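Local coordinates for phospholipase A1 (Streptomyces albidoflavus, PDB 4HYQ), which hydrolyses glycerophospholipids as a phospholipase A1, releasing the acyl chain at the sn-1 position, and belongs to the GDSL-like lipases of the SGNH hydrolase clan, at residues A[3-9]-A[46-52]; A[140-144]-A[168-172]. One frame throughout, in Å; residues are numbered along the deposited sequence.

Interaction 1 of 2, residues A[3-9]-A[46-52]; sequences GGYVALG and ASFDFVA
The rings of Tyr5 and Phe48 rise side by side from neighbouring parallel strands, their planes only 16° apart but slid so far that they barely overlap, with centroids 5.3 Å apart. The nearest approach is Tyr5 CD2 to Phe48 CD1, 3.4 Å. Paired in register on one face of the sheet, both side chains hold CG anti to the backbone N (chi1 168° and 173°), which keeps the rings alongside each other. Ala7 follows on the same face: its CB sits near the plane of the Phe48 ring, at the edge by CE1, and also 3.9 Å from Phe50 CD1. On the other face, a water accepts from Ser47 OG and donates to Asp49 OD2 and Tyr5 O, while Leu8 CD2 packs 3.7 Å from Val51 CG2. Nearly straight ladder bonds fix the register, among them Asp49 N to Tyr5 O at 3.0 Å and Ala7 N to Asp49 O at 2.9 Å. This is the parallel edge pairing of the alpha/beta/alpha SGNH-hydrolase fold: strand 47-50 is outermost, and strand 73-79 flanks 4-9 on its other side, where Ser77 bonds the Tyr5 hydroxyl. Helix 35-43 covers the aromatic face through Pro36, Trp39 and Ala40, and Gln65 of helix 58-65 touches Leu8 and Val51.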
ATOM      1  N   GLY A   3      22.903  -9.344   2.264  1.00 25.30           N
ATOM      2  CA  GLY A   3      22.389  -8.548   1.172  1.00 21.39           C
ATOM      3  C   GLY A   3      21.597  -7.329   1.594  1.00 17.49           C
ATOM      4  O   GLY A   3      21.135  -7.213   2.726  1.00 16.79           O
ATOM      5  N   GLY A   4      21.426  -6.423   0.648  1.00 16.56           N
ATOM      6  CA  GLY A   4      20.723  -5.198   0.942  1.00 14.15           C
ATOM      7  C   GLY A   4      19.228  -5.332   0.854  1.00 13.25           C
ATOM      8  O   GLY A   4      18.693  -6.185   0.137  1.00 13.12           O
ATOM      9  N   TYR A   5      18.549  -4.479   1.607  1.00 11.06           N
ATOM     10  CA  TYR A   5      17.091  -4.444   1.598  1.00 10.60           C
ATOM     11  C   TYR A   5      16.696  -3.104   0.989  1.00 10.81           C
ATOM     12  O   TYR A   5      17.194  -2.056   1.420  1.00 11.25           O
ATOM     13  CB  TYR A   5      16.556  -4.557   3.029  1.00 10.45           C
ATOM     14  CG  TYR A   5      15.071  -4.250   3.184  1.00  9.44           C
ATOM     15  CD1 TYR A   5      14.153  -4.612   2.196  1.00  9.51           C
ATOM     16  CD2 TYR A   5      14.591  -3.630   4.334  1.00  9.76           C
ATOM     17  CE1 TYR A   5      12.777  -4.360   2.351  1.00 10.26           C
ATOM     18  CE2 TYR A   5      13.221  -3.386   4.508  1.00  9.03           C
ATOM     19  CZ  TYR A   5      12.332  -3.750   3.523  1.00 10.71           C
ATOM     20  OH  TYR A   5      10.997  -3.519   3.737  1.00 10.81           O
ATOM     21  N   VAL A   6      15.853  -3.140  -0.039  1.00  8.78           N
ATOM     22  CA  VAL A   6      15.374  -1.909  -0.665  1.00  9.29           C
ATOM     23  C   VAL A   6      13.854  -1.906  -0.505  1.00  9.71           C
ATOM     24  O   VAL A   6      13.180  -2.858  -0.890  1.00  9.19           O
ATOM     25  CB  VAL A   6      15.754  -1.836  -2.170  1.00  8.96           C
ATOM     26  CG1 VAL A   6      15.181  -0.572  -2.806  1.00 10.32           C
ATOM     27  CG2 VAL A   6      17.287  -1.815  -2.318  1.00 10.58           C
ATOM     28  N   ALA A   7      13.325  -0.840   0.096  1.00  9.03           N
ATOM     29  CA  ALA A   7      11.882  -0.705   0.318  1.00  8.07           C
ATOM     30  C   ALA A   7      11.301   0.345  -0.629  1.00 10.12           C
ATOM     31  O   ALA A   7      11.566   1.547  -0.508  1.00  9.86           O
ATOM     32  CB  ALA A   7      11.610  -0.320   1.784  1.00  9.18           C
ATOM     33  N   LEU A   8      10.494  -0.135  -1.565  1.00  8.43           N
ATOM     34  CA  LEU A   8       9.873   0.690  -2.602  1.00  9.31           C
ATOM     35  C   LEU A   8       8.396   0.913  -2.365  1.00  9.40           C
ATOM     36  O   LEU A   8       7.754   0.199  -1.596  1.00  9.11           O
ATOM     37  CB  LEU A   8       9.964  -0.028  -3.952  1.00  9.69           C
ATOM     38  CG  LEU A   8      11.309  -0.590  -4.411  1.00  9.27           C
ATOM     39  CD1 LEU A   8      11.104  -1.505  -5.637  1.00  9.59           C
ATOM     40  CD2 LEU A   8      12.235   0.578  -4.758  1.00  9.58           C
ATOM     41  N   GLY A   9       7.842   1.891  -3.066  1.00  9.10           N
ATOM     42  CA  GLY A   9       6.410   2.053  -2.977  1.00  9.36           C
ATOM     43  C   GLY A   9       5.805   3.400  -2.692  1.00  8.51           C
ATOM     44  O   GLY A   9       6.437   4.451  -2.846  1.00  6.96           O
ATOM     45  N   ALA A  46      22.458  -6.014   5.269  1.00 20.31           N
ATOM     46  CA  ALA A  46      23.758  -5.438   4.927  1.00 20.04           C
ATOM     47  C   ALA A  46      23.632  -3.943   4.653  1.00 19.73           C
ATOM     48  O   ALA A  46      24.541  -3.173   4.940  1.00 19.48           O
ATOM     49  CB  ALA A  46      24.339  -6.147   3.707  1.00 22.55           C
ATOM     50  N   SER A  47      22.510  -3.550   4.062  1.00 17.96           N
ATOM     51  CA  SER A  47      22.230  -2.145   3.772  1.00 16.06           C
ATOM     52  C   SER A  47      20.719  -1.980   3.749  1.00 16.16           C
ATOM     53  O   SER A  47      19.981  -2.957   3.587  1.00 15.67           O
ATOM     54  CB  SER A  47      22.815  -1.723   2.424  1.00 16.34           C
ATOM     55  OG  SER A  47      22.279  -2.484   1.357  1.00 18.11           O
ATOM     56  N   PHE A  48      20.258  -0.751   3.928  1.00 14.92           N
ATOM     57  CA  PHE A  48      18.825  -0.488   3.932  1.00 13.97           C
ATOM     58  C   PHE A  48      18.570   0.835   3.225  1.00 14.76           C
ATOM     59  O   PHE A  48      19.062   1.886   3.661  1.00 15.58           O
ATOM     60  CB  PHE A  48      18.322  -0.437   5.380  1.00 13.22           C
ATOM     61  CG  PHE A  48      16.887  -0.008   5.511  1.00 14.51           C
ATOM     62  CD1 PHE A  48      15.913  -0.542   4.672  1.00 13.75           C
ATOM     63  CD2 PHE A  48      16.508   0.921   6.474  1.00 13.63           C
ATOM     64  CE1 PHE A  48      14.573  -0.155   4.783  1.00 14.46           C
ATOM     65  CE2 PHE A  48      15.172   1.316   6.596  1.00 14.88           C
ATOM     66  CZ  PHE A  48      14.203   0.771   5.747  1.00 11.79           C
ATOM     67  N   ASP A  49      17.850   0.775   2.109  1.00 12.85           N
ATOM     68  CA  ASP A  49      17.503   1.979   1.364  1.00 13.43           C
ATOM     69  C   ASP A  49      15.987   2.058   1.321  1.00 12.11           C
ATOM     70  O   ASP A  49      15.321   1.229   0.710  1.00 13.47           O
ATOM     71  CB  ASP A  49      18.084   1.938  -0.035  1.00 13.28           C
ATOM     72  CG  ASP A  49      19.597   1.996  -0.024  1.00 18.91           C
ATOM     73  OD1 ASP A  49      20.148   3.022   0.425  1.00 19.56           O
ATOM     74  OD2 ASP A  49      20.233   1.013  -0.445  1.00 19.42           O
ATOM     75  N   PHE A  50      15.459   3.075   1.995  1.00 11.15           N
ATOM     76  CA  PHE A  50      14.019   3.298   2.129  1.00 11.81           C
ATOM     77  C   PHE A  50      13.668   4.428   1.169  1.00 11.93           C
ATOM     78  O   PHE A  50      13.950   5.599   1.461  1.00 12.41           O
ATOM     79  CB  PHE A  50      13.760   3.702   3.589  1.00 11.62           C
ATOM     80  CG  PHE A  50      12.322   3.653   4.025  1.00  9.61           C
ATOM     81  CD1 PHE A  50      11.299   3.265   3.163  1.00  8.43           C
ATOM     82  CD2 PHE A  50      11.999   4.004   5.327  1.00 10.00           C
ATOM     83  CE1 PHE A  50       9.964   3.239   3.609  1.00  8.74           C
ATOM     84  CE2 PHE A  50      10.675   3.980   5.781  1.00  8.53           C
ATOM     85  CZ  PHE A  50       9.664   3.596   4.923  1.00  8.88           C
ATOM     86  N   VAL A  51      13.075   4.091   0.024  1.00 11.02           N
ATOM     87  CA  VAL A  51      12.746   5.108  -0.961  1.00  9.97           C
ATOM     88  C   VAL A  51      11.265   5.269  -1.307  1.00  8.32           C
ATOM     89  O   VAL A  51      10.917   6.004  -2.248  1.00  8.08           O
ATOM     90  CB  VAL A  51      13.567   4.906  -2.261  1.00 11.49           C
ATOM     91  CG1 VAL A  51      15.039   5.163  -1.968  1.00 13.07           C
ATOM     92  CG2 VAL A  51      13.377   3.476  -2.804  1.00 11.09           C
ATOM     93  N   ALA A  52      10.403   4.601  -0.540  1.00  7.42           N
ATOM     94  CA  ALA A  52       8.959   4.720  -0.731  1.00  8.10           C
ATOM     95  C   ALA A  52       8.555   6.192  -0.568  1.00  9.28           C
ATOM     96  O   ALA A  52       9.170   6.933   0.205  1.00 10.38           O
ATOM     97  CB  ALA A  52       8.222   3.840   0.295  1.00  9.63           C
TER
HETATM   98  O   HOH W   1      19.980  -1.639   0.198  1.00 13.34           O

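Interaction 2 of 2, residues A[140-144]-A[168-172]; sequences LGYPR and ADLLN
Asn172 lays its carboxamide alongside the backbone of Tyr142 and engages both polar atoms of that residue's main chain. Tyr142 N donates to Asn172 OD1 over 2.8 Å in an almost straight bond (174° at the hydrogen), while Asn172 ND2 returns a more bent one to Tyr142 O, also 2.8 Å. With CG beside its own backbone N (chi1 -75°), the amide is carried off the helix to the loop, and the two bonds together fix which end of it is oxygen. The Tyr142 ring turns its edge to Asn172 OD1, and its CD1 rests 3.5 Å from Leu171 CD2. Farther along the loop, Arg144 stretches out fully from CG to NE and takes the carboxylate of Asp169 side-on: Arg144 NE reaches Asp169 OD1 on its syn lone pair and NH2 reaches OD2, each at 2.9 Å. The guanidinium and carboxylate planes are turned 39° apart, so this two-pronged salt bridge is twisted. Ala168 CB lies between the amide bonds and the salt bridge, 4.0 Å from the buried Pro143 O, for which the model holds no partner. Helix 158-181 thus holds the loop after strand 136-140 by a pair of neutral amide hydrogen bonds inside and a salt bridge nearer the surface, where Arg144 is exposed.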
ATOM      1  N   LEU A 140       3.300  -6.305  -1.306  1.00  9.38           N
ATOM      2  CA  LEU A 140       2.232  -6.351  -0.325  1.00 11.00           C
ATOM      3  C   LEU A 140       0.997  -5.684  -0.894  1.00 12.02           C
ATOM      4  O   LEU A 140       1.094  -4.670  -1.584  1.00 11.33           O
ATOM      5  CB  LEU A 140       2.665  -5.665   0.985  1.00 12.68           C
ATOM      6  CG  LEU A 140       3.815  -6.364   1.732  1.00 14.78           C
ATOM      7  CD1 LEU A 140       5.140  -5.879   1.169  1.00 15.59           C
ATOM      8  CD2 LEU A 140       3.754  -6.063   3.226  1.00 15.84           C
ATOM      9  N   GLY A 141      -0.163  -6.273  -0.619  1.00  9.64           N
ATOM     10  CA  GLY A 141      -1.410  -5.721  -1.119  1.00 10.14           C
ATOM     11  C   GLY A 141      -1.896  -4.610  -0.208  1.00 10.06           C
ATOM     12  O   GLY A 141      -1.163  -4.153   0.684  1.00  9.50           O
ATOM     13  N   TYR A 142      -3.136  -4.184  -0.426  1.00  9.95           N
ATOM     14  CA  TYR A 142      -3.733  -3.120   0.385  1.00  9.66           C
ATOM     15  C   TYR A 142      -4.825  -3.686   1.276  1.00 11.66           C
ATOM     16  O   TYR A 142      -5.342  -4.774   1.026  1.00 13.48           O
ATOM     17  CB  TYR A 142      -4.340  -2.054  -0.528  1.00  8.23           C
ATOM     18  CG  TYR A 142      -3.315  -1.350  -1.396  1.00  8.86           C
ATOM     19  CD1 TYR A 142      -3.096  -1.746  -2.713  1.00  8.11           C
ATOM     20  CD2 TYR A 142      -2.583  -0.275  -0.899  1.00  9.58           C
ATOM     21  CE1 TYR A 142      -2.184  -1.085  -3.525  1.00  8.36           C
ATOM     22  CE2 TYR A 142      -1.658   0.401  -1.705  1.00  7.18           C
ATOM     23  CZ  TYR A 142      -1.470  -0.007  -3.015  1.00  8.28           C
ATOM     24  OH  TYR A 142      -0.617   0.688  -3.838  1.00  8.94           O
ATOM     25  N   PRO A 143      -5.183  -2.960   2.342  1.00 12.07           N
ATOM     26  CA  PRO A 143      -6.240  -3.483   3.206  1.00 11.41           C
ATOM     27  C   PRO A 143      -7.602  -3.120   2.632  1.00 13.65           C
ATOM     28  O   PRO A 143      -7.707  -2.275   1.733  1.00 12.82           O
ATOM     29  CB  PRO A 143      -5.991  -2.751   4.524  1.00 13.48           C
ATOM     30  CG  PRO A 143      -5.534  -1.379   4.036  1.00 13.12           C
ATOM     31  CD  PRO A 143      -4.570  -1.745   2.914  1.00 12.53           C
ATOM     32  N   ARG A 144      -8.637  -3.790   3.128  1.00 14.30           N
ATOM     33  CA  ARG A 144     -10.002  -3.443   2.762  1.00 14.58           C
ATOM     34  C   ARG A 144     -10.184  -2.276   3.723  1.00 14.34           C
ATOM     35  O   ARG A 144      -9.632  -2.305   4.822  1.00 15.37           O
ATOM     36  CB  ARG A 144     -10.971  -4.556   3.134  1.00 18.16           C
ATOM     37  CG  ARG A 144     -11.147  -5.610   2.081  1.00 22.95           C
ATOM     38  CD  ARG A 144     -12.133  -6.647   2.595  1.00 27.91           C
ATOM     39  NE  ARG A 144     -12.611  -7.510   1.531  1.00 32.69           N
ATOM     40  CZ  ARG A 144     -13.433  -8.539   1.717  1.00 36.03           C
ATOM     41  NH1 ARG A 144     -13.869  -8.832   2.936  1.00 37.61           N
ATOM     42  NH2 ARG A 144     -13.818  -9.278   0.681  1.00 37.80           N
ATOM     43  N   ALA A 168     -11.112  -2.595  -3.603  1.00 12.15           N
ATOM     44  CA  ALA A 168      -9.875  -3.079  -2.998  1.00 12.98           C
ATOM     45  C   ALA A 168      -9.669  -4.542  -3.372  1.00 13.59           C
ATOM     46  O   ALA A 168      -8.560  -4.951  -3.718  1.00 12.62           O
ATOM     47  CB  ALA A 168      -9.921  -2.930  -1.476  1.00 12.54           C
ATOM     48  N   ASP A 169     -10.741  -5.328  -3.298  1.00 13.90           N
ATOM     49  CA  ASP A 169     -10.652  -6.750  -3.641  1.00 14.45           C
ATOM     50  C   ASP A 169     -10.125  -6.946  -5.057  1.00 14.04           C
ATOM     51  O   ASP A 169      -9.235  -7.776  -5.290  1.00 14.43           O
ATOM     52  CB  ASP A 169     -12.020  -7.427  -3.505  1.00 15.66           C
ATOM     53  CG  ASP A 169     -12.446  -7.600  -2.060  1.00 17.63           C
ATOM     54  OD1 ASP A 169     -11.609  -7.430  -1.150  1.00 19.46           O
ATOM     55  OD2 ASP A 169     -13.626  -7.930  -1.827  1.00 19.62           O
ATOM     56  N   LEU A 170     -10.660  -6.175  -5.998  1.00 13.15           N
ATOM     57  CA  LEU A 170     -10.241  -6.270  -7.393  1.00 13.33           C
ATOM     58  C   LEU A 170      -8.782  -5.848  -7.555  1.00 13.54           C
ATOM     59  O   LEU A 170      -8.012  -6.485  -8.285  1.00 13.56           O
ATOM     60  CB  LEU A 170     -11.136  -5.397  -8.283  1.00 13.62           C
ATOM     61  CG  LEU A 170     -10.808  -5.388  -9.777  1.00 13.62           C
ATOM     62  CD1 LEU A 170     -11.150  -6.751 -10.379  1.00 17.36           C
ATOM     63  CD2 LEU A 170     -11.592  -4.285 -10.483  1.00 14.98           C
ATOM     64  N   LEU A 171      -8.397  -4.768  -6.878  1.00 11.99           N
ATOM     65  CA  LEU A 171      -7.021  -4.291  -6.953  1.00 10.53           C
ATOM     66  C   LEU A 171      -6.072  -5.360  -6.410  1.00 11.02           C
ATOM     67  O   LEU A 171      -5.065  -5.678  -7.038  1.00 12.33           O
ATOM     68  CB  LEU A 171      -6.857  -2.984  -6.148  1.00 10.03           C
ATOM     69  CG  LEU A 171      -5.460  -2.366  -6.010  1.00 11.22           C
ATOM     70  CD1 LEU A 171      -4.892  -2.033  -7.393  1.00 10.88           C
ATOM     71  CD2 LEU A 171      -5.564  -1.082  -5.158  1.00  9.81           C
ATOM     72  N   ASN A 172      -6.410  -5.927  -5.256  1.00 10.99           N
ATOM     73  CA  ASN A 172      -5.557  -6.950  -4.649  1.00 11.99           C
ATOM     74  C   ASN A 172      -5.504  -8.207  -5.508  1.00 13.29           C
ATOM     75  O   ASN A 172      -4.488  -8.902  -5.539  1.00 13.23           O
ATOM     76  CB  ASN A 172      -6.045  -7.291  -3.244  1.00 11.69           C
ATOM     77  CG  ASN A 172      -5.708  -6.204  -2.240  1.00 13.06           C
ATOM     78  OD1 ASN A 172      -4.698  -5.507  -2.386  1.00 11.66           O
ATOM     79  ND2 ASN A 172      -6.535  -6.066  -1.211  1.00 11.49           N
TER

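Both segments of interaction 1 precede those of interaction 2 in the chain; the centres are 23 Å apart, and the nearest atoms, about 7 Å apart, do not touch. In this alpha/beta/alpha fold interaction 1 lies within the parallel sheet, joining strand 4-9 to the outermost strand 47-50; interaction 2 lies just past it, where the loop after strand 136-140 meets helix 158-181. Strand 73-79 runs between strands 4-9 and 136-140. Strand 4-9 leads into Asp10, whose carboxylate bonds the Tyr142 hydroxyl, linking the end of the first strand to the loop of interaction 2. A pentaethylene glycol, probably from the crystallisation liquor, lies about 4 Å from the Tyr142 side chain and may mark a pocket.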